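Mitogen (Streptococcus dysgalactiae, PDB 2J4X) binds a zinc ion and probably acts as a secreted superantigen toxin of the staphylococcal and streptococcal family, a mitogen that stimulates T cells. Local coordinates at residues Ser80-Val83 with Gln88-Tyr91; Glu139-Leu144 with Pro186-Asn191. All coordinates share one frame; numbering follows the deposited sequence.

Interaction 1: Ser80-Val83 with Gln88-Tyr91; sequences SYSV and QYNY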
loop_
_atom_site.group_PDB
_atom_site.type_symbol
_atom_site.label_atom_id
_atom_site.label_comp_id
_atom_site.label_asym_id
_atom_site.label_seq_id
_atom_site.Cartn_x
_atom_site.Cartn_y
_atom_site.Cartn_z
ATOM N N SER A 80 -2.467 4.422 -13.648
ATOM C CA SER A 80 -2.629 4.380 -15.084
ATOM C C SER A 80 -1.300 4.578 -15.801
ATOM O O SER A 80 -0.289 4.921 -15.188
ATOM C CB SER A 80 -3.635 5.447 -15.530
ATOM O OG SER A 80 -3.349 6.709 -14.957
ATOM N N TYR A 81 -1.324 4.322 -17.104
ATOM C CA TYR A 81 -0.168 4.455 -17.965
ATOM C C TYR A 81 -0.608 5.323 -19.121
ATOM O O TYR A 81 -1.801 5.456 -19.381
ATOM C CB TYR A 81 0.242 3.106 -18.564
ATOM C CG TYR A 81 0.503 1.978 -17.590
ATOM C CD1 TYR A 81 -0.546 1.367 -16.891
ATOM C CD2 TYR A 81 1.795 1.479 -17.416
ATOM C CE1 TYR A 81 -0.310 0.276 -16.047
ATOM C CE2 TYR A 81 2.042 0.393 -16.581
ATOM C CZ TYR A 81 0.991 -0.209 -15.903
ATOM O OH TYR A 81 1.245 -1.315 -15.110
ATOM N N SER A 82 0.361 5.897 -19.823
ATOM C CA SER A 82 0.099 6.706 -21.009
ATOM C C SER A 82 1.399 6.871 -21.766
ATOM O O SER A 82 2.421 7.222 -21.185
ATOM C CB SER A 82 -0.484 8.072 -20.642
ATOM O OG SER A 82 0.286 8.725 -19.663
ATOM N N VAL A 83 1.381 6.567 -23.056
ATOM C CA VAL A 83 2.581 6.725 -23.851
ATOM C C VAL A 83 2.607 8.147 -24.418
ATOM O O VAL A 83 1.587 8.686 -24.857
ATOM C CB VAL A 83 2.640 5.670 -24.960
ATOM C CG1 VAL A 83 3.838 5.912 -25.862
ATOM C CG2 VAL A 83 2.736 4.285 -24.320
ATOM N N GLN A 88 6.825 5.757 -22.162
ATOM C CA GLN A 88 5.718 5.393 -21.267
ATOM C C GLN A 88 5.767 6.059 -19.896
ATOM O O GLN A 88 6.811 6.085 -19.226
ATOM C CB GLN A 88 5.663 3.870 -21.067
ATOM C CG GLN A 88 4.522 3.397 -20.163
ATOM C CD GLN A 88 4.652 1.938 -19.758
ATOM O OE1 GLN A 88 5.579 1.557 -19.051
ATOM N NE2 GLN A 88 3.717 1.115 -20.206
ATOM N N TYR A 89 4.617 6.595 -19.494
ATOM C CA TYR A 89 4.454 7.241 -18.199
ATOM C C TYR A 89 3.713 6.292 -17.263
ATOM O O TYR A 89 2.792 5.584 -17.693
ATOM C CB TYR A 89 3.643 8.525 -18.340
ATOM C CG TYR A 89 4.481 9.715 -18.675
ATOM C CD1 TYR A 89 5.338 9.700 -19.783
ATOM C CD2 TYR A 89 4.456 10.854 -17.866
ATOM C CE1 TYR A 89 6.155 10.792 -20.078
ATOM C CE2 TYR A 89 5.269 11.952 -18.149
ATOM C CZ TYR A 89 6.113 11.910 -19.254
ATOM O OH TYR A 89 6.917 12.984 -19.530
ATOM N N ASN A 90 4.128 6.258 -15.999
ATOM C CA ASN A 90 3.480 5.417 -14.998
ATOM C C ASN A 90 3.032 6.385 -13.918
ATOM O O ASN A 90 3.870 7.046 -13.294
ATOM C CB ASN A 90 4.460 4.420 -14.384
ATOM C CG ASN A 90 5.036 3.440 -15.397
ATOM O OD1 ASN A 90 5.579 2.403 -15.022
ATOM N ND2 ASN A 90 4.932 3.763 -16.677
ATOM N N TYR A 91 1.723 6.485 -13.702
ATOM C CA TYR A 91 1.205 7.389 -12.683
ATOM C C TYR A 91 0.895 6.668 -11.380
ATOM O O TYR A 91 0.350 5.571 -11.392
ATOM C CB TYR A 91 -0.044 8.089 -13.188
ATOM C CG TYR A 91 0.190 8.855 -14.460
ATOM C CD1 TYR A 91 0.083 8.225 -15.697
ATOM C CD2 TYR A 91 0.558 10.198 -14.432
ATOM C CE1 TYR A 91 0.340 8.910 -16.881
ATOM C CE2 TYR A 91 0.819 10.893 -15.608
ATOM C CZ TYR A 91 0.710 10.242 -16.830
ATOM O OH TYR A 91 0.989 10.907 -18.006
#

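Interaction 2: Glu139-Leu144 with Pro186-Asn191; sequences EIDVRL and PNYTDN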
loop_
_atom_site.group_PDB
_atom_site.type_symbol
_atom_site.label_atom_id
_atom_site.label_comp_id
_atom_site.label_asym_id
_atom_site.label_seq_id
_atom_site.Cartn_x
_atom_site.Cartn_y
_atom_site.Cartn_z
ATOM N N GLU A 139 2.329 0.766 0.922
ATOM C CA GLU A 139 2.992 -0.504 0.634
ATOM C C GLU A 139 2.376 -1.654 1.430
ATOM O O GLU A 139 2.071 -2.706 0.867
ATOM C CB GLU A 139 4.486 -0.449 0.950
ATOM C CG GLU A 139 5.162 -1.817 0.707
ATOM C CD GLU A 139 6.636 -1.859 1.044
ATOM O OE1 GLU A 139 7.317 -0.822 0.962
ATOM O OE2 GLU A 139 7.121 -2.948 1.370
ATOM N N ILE A 140 2.229 -1.470 2.745
ATOM C CA ILE A 140 1.606 -2.482 3.603
ATOM C C ILE A 140 0.181 -2.777 3.113
ATOM O O ILE A 140 -0.183 -3.936 2.913
ATOM C CB ILE A 140 1.474 -1.994 5.057
ATOM C CG1 ILE A 140 2.859 -1.702 5.638
ATOM C CG2 ILE A 140 0.730 -3.026 5.886
ATOM C CD1 ILE A 140 2.821 -1.161 7.059
ATOM N N ASP A 141 -0.615 -1.728 2.902
ATOM C CA ASP A 141 -2.007 -1.885 2.490
ATOM C C ASP A 141 -2.153 -2.641 1.179
ATOM O O ASP A 141 -2.947 -3.575 1.082
ATOM C CB ASP A 141 -2.678 -0.504 2.403
ATOM C CG ASP A 141 -4.203 -0.592 2.330
ATOM O OD1 ASP A 141 -4.781 -1.480 2.990
ATOM O OD2 ASP A 141 -4.828 0.229 1.634
ATOM N N VAL A 142 -1.383 -2.232 0.177
ATOM C CA VAL A 142 -1.398 -2.869 -1.131
ATOM C C VAL A 142 -0.909 -4.321 -1.111
ATOM O O VAL A 142 -1.494 -5.183 -1.749
ATOM C CB VAL A 142 -0.537 -2.062 -2.151
ATOM C CG1 VAL A 142 -0.304 -2.898 -3.430
ATOM C CG2 VAL A 142 -1.235 -0.715 -2.459
ATOM N N ARG A 143 0.181 -4.601 -0.412
ATOM C CA ARG A 143 0.663 -5.971 -0.345
ATOM C C ARG A 143 -0.328 -6.854 0.462
ATOM O O ARG A 143 -0.557 -8.039 0.130
ATOM C CB ARG A 143 2.062 -5.995 0.290
ATOM C CG ARG A 143 3.128 -5.272 -0.525
ATOM C CD ARG A 143 4.487 -5.301 0.174
ATOM N NE ARG A 143 4.996 -6.661 0.352
ATOM C CZ ARG A 143 6.089 -6.964 1.042
ATOM N NH1 ARG A 143 6.786 -6.009 1.621
ATOM N NH2 ARG A 143 6.496 -8.218 1.156
ATOM N N LEU A 144 -0.925 -6.284 1.507
ATOM C CA LEU A 144 -1.866 -7.040 2.322
ATOM C C LEU A 144 -3.090 -7.379 1.505
ATOM O O LEU A 144 -3.593 -8.505 1.579
ATOM C CB LEU A 144 -2.278 -6.254 3.581
ATOM C CG LEU A 144 -3.235 -6.979 4.541
ATOM C CD1 LEU A 144 -2.950 -6.577 5.975
ATOM C CD2 LEU A 144 -4.669 -6.682 4.160
ATOM N N PRO A 186 -7.804 4.102 0.232
ATOM C CA PRO A 186 -7.191 5.182 1.008
ATOM C C PRO A 186 -6.558 6.255 0.127
ATOM O O PRO A 186 -6.303 6.029 -1.055
ATOM C CB PRO A 186 -6.153 4.448 1.863
ATOM C CG PRO A 186 -6.756 3.100 2.058
ATOM C CD PRO A 186 -7.302 2.788 0.672
ATOM N N ASN A 187 -6.329 7.423 0.720
ATOM C CA ASN A 187 -5.669 8.536 0.043
ATOM C C ASN A 187 -4.178 8.355 0.303
ATOM O O ASN A 187 -3.672 8.661 1.392
ATOM C CB ASN A 187 -6.099 9.874 0.631
ATOM C CG ASN A 187 -5.470 11.052 -0.095
ATOM O OD1 ASN A 187 -4.581 10.878 -0.932
ATOM N ND2 ASN A 187 -5.931 12.259 0.222
ATOM N N TYR A 188 -3.470 7.861 -0.698
ATOM C CA TYR A 188 -2.042 7.601 -0.545
ATOM C C TYR A 188 -1.150 8.806 -0.872
ATOM O O TYR A 188 0.074 8.740 -0.739
ATOM C CB TYR A 188 -1.624 6.410 -1.428
ATOM C CG TYR A 188 -2.364 5.112 -1.191
ATOM C CD1 TYR A 188 -2.503 4.586 0.088
ATOM C CD2 TYR A 188 -2.846 4.368 -2.270
ATOM C CE1 TYR A 188 -3.104 3.336 0.287
ATOM C CE2 TYR A 188 -3.439 3.133 -2.096
ATOM C CZ TYR A 188 -3.566 2.611 -0.818
ATOM O OH TYR A 188 -4.116 1.353 -0.651
ATOM N N THR A 189 -1.756 9.909 -1.284
ATOM C CA THR A 189 -0.969 11.084 -1.633
ATOM C C THR A 189 -0.186 11.701 -0.454
ATOM O O THR A 189 0.726 12.507 -0.669
ATOM C CB THR A 189 -1.866 12.162 -2.315
ATOM O OG1 THR A 189 -2.980 12.472 -1.468
ATOM C CG2 THR A 189 -2.392 11.654 -3.657
ATOM N N ASP A 190 -0.503 11.317 0.784
ATOM C CA ASP A 190 0.212 11.874 1.939
ATOM C C ASP A 190 1.484 11.156 2.381
ATOM O O ASP A 190 2.118 11.572 3.345
ATOM C CB ASP A 190 -0.720 12.022 3.149
ATOM C CG ASP A 190 -1.558 10.797 3.402
ATOM O OD1 ASP A 190 -0.975 9.698 3.579
ATOM O OD2 ASP A 190 -2.805 10.949 3.424
ATOM N N ASN A 191 1.867 10.094 1.677
ATOM C CA ASN A 191 3.077 9.354 2.007
ATOM C C ASN A 191 3.160 8.982 3.451
ATOM O O ASN A 191 4.229 9.064 4.031
ATOM C CB ASN A 191 4.323 10.155 1.674
ATOM C CG ASN A 191 4.592 10.212 0.213
ATOM O OD1 ASN A 191 4.655 9.178 -0.437
ATOM N ND2 ASN A 191 4.756 11.424 -0.330
#

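Interaction 1: Ser80-Val83 with Gln88-Tyr91
Y89 and S82 form a hydrogen-bonded pair of an antiparallel beta hairpin in the OB-fold domain, strand 71-84 turning back as strand 87-98. The ladder is uneven. Y89 and S82 bond both ways, Y89 N to S82 O at 2.8 Å and, longer, S82 N to Y89 O at 3.2 Å. Farther from the turn Y91 N gives a single, almost straight bond (174°) to S80 O, 2.9 Å away. Between the S82-Y89 pair and this bond lies the non-hydrogen-bonded pair of Y81 and N90, where the CA of Y81 makes a C-H...O contact with Y89 O (3.2 Å). N90 is buried, and its backbone pairs with V53 and S55 of strand 53-57, which flanks strand 87-98.

On one face of the hairpin S80, S82, Y89 and Y91 gather: the Y91 ring has the S80 carbonyl at its edge, while CB of Y89 rests against S82 O. The other face carries Y81, V83, Q88 and N90. Extended from a CG anti to its backbone N (chi1 -179°), Q88 reaches diagonally over the hairpin, its amide plane 49° from the Y81 ring and its NE2 3.4 Å from Y81 CD2.

Interaction 2: Glu139-Leu144 with Pro186-Asn191
D141 and Y188 meet through one short hydrogen bond, a worked example of how a buried helix carboxylate can be tied to a loop without any regular backbone pairing. The Y188 hydroxyl donates to D141 OD2, with 2.6 Å between OH and OD2. With CG anti to the backbone N (chi1 -165°), D141 directs its carboxylate to the loop. The acceptor oxygen is approached on its anti side, the donor lying 25° out of the carboxylate plane. Carboxylate and ring are steeply inclined to each other, at 66°, and OD2 lies in the plane of the ring, at its edge. P186 reaches the same oxygen from the direction opposite to D141, its CG 3.5 Å from OD2. Beside the polar pair V142 supplies an apolar touch, CG2 to Y188 CZ at 4.4 Å.

Around this first shell, further contacts probably help to hold the two groups in place. P186 O lies over the centre of the Y188 ring, 3.9 Å above its plane. D141 OD1 is held by R145, in a salt bridge, and by W168 NE1, so both carboxylate oxygens are engaged, and these partners would probably favour the charged form. The Y188 hydroxyl also bonds to the hydroxyl of Y14. Just before Y188, N187 OD1 accepts from T189 N, two residues on, at 3.0 Å, an Asx turn that shapes the loop.

In the fold, helix 137-150 of the beta-grasp domain meets the loop between strands 177-181 and 193-195. Helix 7-14 lends Y14 to D141, V142 and P186, while I140 and L144 of the helix pack on W168 of strand 166-172.

The two interactions illustrate complementary ways of joining chain segments: interaction 1 links near neighbours in sequence by backbone pairing at the surface of the OB-fold domain, whereas interaction 2 joins distant segments of the beta-grasp domain by side chains in the interior. Their centres lie 19 Å apart and their nearest atoms about 10 Å, without touching. Interaction 2 is close to the centre of the chain, about 3 Å from it, against 19 Å for interaction 1. Strand 87-98 provides an indirect connection, since L96 N bonds to N191 OD1. Neither interaction belongs to the zinc site formed by H171, H201 and D203.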